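Local coordinates for protein SAM-dependent O-methyltransferase (Leptospira interrogans, PDB 2HNK) that probably transfers a methyl group from S-adenosylmethionine to a hydroxyl oxygen of an acceptor, and is captured here with the product S-adenosyl-L-homocysteine, at residues 63-68 with 149-154. Sequence-based numbering, arbitrary orientation.
With SAH (S-adenosyl-L-homocysteine), chain O.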
loop_
_atom_site.group_PDB
_atom_site.type_symbol
_atom_site.label_atom_id
_atom_site.label_comp_id
_atom_site.label_asym_id
_atom_site.label_seq_id
_atom_site.Cartn_x
_atom_site.Cartn_y
_atom_site.Cartn_z
ATOM N N ARG C 63 10.533 -9.889 -9.915
ATOM C CA ARG C 63 9.891 -10.307 -11.158
ATOM C C ARG C 63 8.442 -9.868 -11.182
ATOM O O ARG C 63 7.619 -10.377 -10.419
ATOM C CB ARG C 63 9.992 -11.828 -11.358
ATOM C CG ARG C 63 11.419 -12.360 -11.569
ATOM C CD ARG C 63 12.097 -11.720 -12.790
ATOM N NE ARG C 63 13.446 -12.247 -12.999
ATOM C CZ ARG C 63 14.561 -11.682 -12.541
ATOM N NH1 ARG C 63 14.520 -10.542 -11.856
ATOM N NH2 ARG C 63 15.733 -12.256 -12.786
ATOM N N ILE C 64 8.141 -8.924 -12.070
ATOM C CA ILE C 64 6.801 -8.347 -12.184
ATOM C C ILE C 64 6.170 -8.682 -13.540
ATOM O O ILE C 64 6.860 -8.713 -14.554
ATOM C CB ILE C 64 6.840 -6.799 -11.996
ATOM C CG1 ILE C 64 7.384 -6.438 -10.603
ATOM C CG2 ILE C 64 5.454 -6.179 -12.241
ATOM C CD1 ILE C 64 7.543 -4.955 -10.363
ATOM N N ILE C 65 4.864 -8.934 -13.553
ATOM C CA ILE C 65 4.120 -8.978 -14.815
ATOM C C ILE C 65 2.999 -7.948 -14.806
ATOM O O ILE C 65 2.152 -7.953 -13.918
ATOM C CB ILE C 65 3.545 -10.375 -15.145
ATOM C CG1 ILE C 65 4.666 -11.407 -15.293
ATOM C CG2 ILE C 65 2.690 -10.325 -16.427
ATOM C CD1 ILE C 65 4.163 -12.833 -15.487
ATOM N N GLU C 66 3.016 -7.070 -15.805
ATOM C CA GLU C 66 1.948 -6.114 -16.019
ATOM C C GLU C 66 1.040 -6.605 -17.143
ATOM O O GLU C 66 1.498 -6.831 -18.262
ATOM C CB GLU C 66 2.527 -4.729 -16.341
ATOM C CG GLU C 66 1.487 -3.706 -16.784
ATOM C CD GLU C 66 2.065 -2.320 -16.916
ATOM O OE1 GLU C 66 2.417 -1.908 -18.050
ATOM O OE2 GLU C 66 2.196 -1.652 -15.877
ATOM N N ILE C 67 -0.244 -6.770 -16.824
ATOM C CA ILE C 67 -1.256 -7.170 -17.793
ATOM C C ILE C 67 -2.024 -5.918 -18.214
ATOM O O ILE C 67 -2.947 -5.468 -17.508
ATOM C CB ILE C 67 -2.246 -8.226 -17.217
ATOM C CG1 ILE C 67 -1.507 -9.425 -16.591
ATOM C CG2 ILE C 67 -3.202 -8.718 -18.301
ATOM C CD1 ILE C 67 -2.321 -10.148 -15.547
ATOM N N GLY C 68 -1.642 -5.359 -19.357
ATOM C CA GLY C 68 -2.224 -4.111 -19.835
ATOM C C GLY C 68 -1.282 -2.953 -19.604
ATOM O O GLY C 68 -1.161 -2.436 -18.481
ATOM N N ASP C 149 6.756 -12.436 -8.585
ATOM C CA ASP C 149 6.656 -11.732 -7.306
ATOM C C ASP C 149 5.416 -10.859 -7.215
ATOM O O ASP C 149 4.743 -10.821 -6.178
ATOM C CB ASP C 149 7.892 -10.862 -7.089
ATOM C CG ASP C 149 9.158 -11.672 -6.998
ATOM O OD1 ASP C 149 9.122 -12.748 -6.385
ATOM O OD2 ASP C 149 10.186 -11.226 -7.524
ATOM N N LEU C 150 5.124 -10.156 -8.307
ATOM C CA LEU C 150 4.091 -9.139 -8.300
ATOM C C LEU C 150 3.399 -9.031 -9.653
ATOM O O LEU C 150 4.041 -9.103 -10.703
ATOM C CB LEU C 150 4.676 -7.788 -7.856
ATOM C CG LEU C 150 3.750 -6.592 -7.616
ATOM C CD1 LEU C 150 4.328 -5.657 -6.552
ATOM C CD2 LEU C 150 3.489 -5.820 -8.903
ATOM N N PHE C 151 2.081 -8.864 -9.603
ATOM C CA PHE C 151 1.275 -8.629 -10.788
ATOM C C PHE C 151 0.587 -7.283 -10.728
ATOM O O PHE C 151 0.112 -6.876 -9.671
ATOM C CB PHE C 151 0.190 -9.688 -10.911
ATOM C CG PHE C 151 0.563 -10.844 -11.766
ATOM C CD1 PHE C 151 1.181 -11.961 -11.218
ATOM C CD2 PHE C 151 0.274 -10.834 -13.126
ATOM C CE1 PHE C 151 1.512 -13.055 -12.021
ATOM C CE2 PHE C 151 0.591 -11.924 -13.933
ATOM C CZ PHE C 151 1.217 -13.030 -13.382
ATOM N N PHE C 152 0.515 -6.613 -11.876
ATOM C CA PHE C 152 -0.367 -5.472 -12.045
ATOM C C PHE C 152 -1.435 -5.808 -13.095
ATOM O O PHE C 152 -1.122 -6.005 -14.268
ATOM C CB PHE C 152 0.423 -4.229 -12.451
ATOM C CG PHE C 152 -0.396 -2.972 -12.487
ATOM C CD1 PHE C 152 -1.167 -2.585 -11.390
ATOM C CD2 PHE C 152 -0.393 -2.160 -13.610
ATOM C CE1 PHE C 152 -1.937 -1.425 -11.427
ATOM C CE2 PHE C 152 -1.152 -0.979 -13.647
ATOM C CZ PHE C 152 -1.925 -0.622 -12.553
ATOM N N LEU C 153 -2.686 -5.878 -12.656
ATOM C CA LEU C 153 -3.806 -6.166 -13.537
ATOM C C LEU C 153 -4.542 -4.883 -13.949
ATOM O O LEU C 153 -5.232 -4.257 -13.137
ATOM C CB LEU C 153 -4.780 -7.161 -12.881
ATOM C CG LEU C 153 -6.089 -7.465 -13.628
ATOM C CD1 LEU C 153 -5.828 -7.995 -15.060
ATOM C CD2 LEU C 153 -6.979 -8.426 -12.840
ATOM N N ASP C 154 -4.404 -4.531 -15.226
ATOM C CA ASP C 154 -5.003 -3.327 -15.786
ATOM C C ASP C 154 -5.362 -3.499 -17.269
ATOM O O ASP C 154 -5.165 -2.596 -18.081
ATOM C CB ASP C 154 -4.044 -2.148 -15.606
ATOM C CG ASP C 154 -4.715 -0.807 -15.827
ATOM O OD1 ASP C 154 -5.963 -0.720 -15.748
ATOM O OD2 ASP C 154 -3.979 0.162 -16.067
HETATM N N SAH O . -1.225 0.360 -17.317
HETATM C CA SAH O . -1.565 1.423 -18.312
HETATM C CB SAH O . -3.073 1.442 -18.566
HETATM C CG SAH O . -3.616 0.162 -19.206
HETATM S SD SAH O . -5.002 0.556 -20.294
HETATM C C SAH O . -1.045 2.820 -17.932
HETATM O O SAH O . -1.145 3.771 -18.714
HETATM O OXT SAH O . -0.513 3.035 -16.845
HETATM C "C5'" SAH O . -5.281 -1.158 -20.813
HETATM C "C4'" SAH O . -4.349 -1.671 -21.906
HETATM O "O4'" SAH O . -4.516 -3.070 -22.015
HETATM C "C3'" SAH O . -4.651 -1.082 -23.274
HETATM O "O3'" SAH O . -3.461 -0.546 -23.803
HETATM C "C2'" SAH O . -5.107 -2.237 -24.142
HETATM O "O2'" SAH O . -4.519 -2.161 -25.425
HETATM C "C1'" SAH O . -4.602 -3.455 -23.374
HETATM N N9 SAH O . -5.441 -4.662 -23.545
HETATM C C8 SAH O . -6.789 -4.747 -23.814
HETATM N N7 SAH O . -7.135 -6.056 -23.900
HETATM C C5 SAH O . -6.030 -6.811 -23.685
HETATM C C6 SAH O . -5.804 -8.187 -23.657
HETATM N N6 SAH O . -6.793 -9.046 -23.868
HETATM N N1 SAH O . -4.530 -8.666 -23.413
HETATM C C2 SAH O . -3.482 -7.791 -23.190
HETATM N N3 SAH O . -3.710 -6.428 -23.218
HETATM C C4 SAH O . -4.959 -5.945 -23.465
#
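Asp149 meets Arg63 twice: its backbone N donates to Arg63 O, and its carboxylate OD2 accepts from Arg63 N at 2.8 Å, on the anti side and tilted out of the carboxylate plane. With CG beside its own backbone N, the carboxylate reaches the N-H of Arg63; OD2 also takes Lys62 N, while OD1 forms a salt bridge to Lys172. Arg63 O is shared, since Leu150 N adds a longer bond of 3.3 Å. Leu150 O then receives Ile65 N, and its CD2 lies beside Ile64 CG2, the two side chains running the same way. Phe151 turns to the other face of the sheet, where Ile65 CB sits over its ring, 4.0 Å from the centroid and 30° off the normal. Ile65 CD1 reaches CZ of this ring, and Ile67 CD1 lies 3.6 Å from Phe151 CD2; Ile167 and Leu170 of helix 160-170 also pack on Phe151. The strand axes run the same way at 11°, and Ile65 bonds two different residues, its N to Leu150 O and its O to Phe152 N, which identifies parallel pairing of neighbouring strands 63-67 and 148-153 in the middle of the Rossmann-like methyltransferase sheet (order 3-2-1-4-5-7-6). Phe152, back on the Leu150 face, accepts Ile67 N at its O. Its ring presents an edge to Glu66 CG, with the carboxylate plane turned 56° from the ring, and another part of the edge to the ligand's amino N; Glu66 OE2 is held by Ser74 OG and OE1 by Thr69 OG1. Leu153 CD1 touches Ile67 CD1 at 4.1 Å. Where the strands end, Asp154 N bonds to Ile67 O, and the ligand's amino N donates both to Asp154 OD2 and to Gly68 O, each at 3.0 Å.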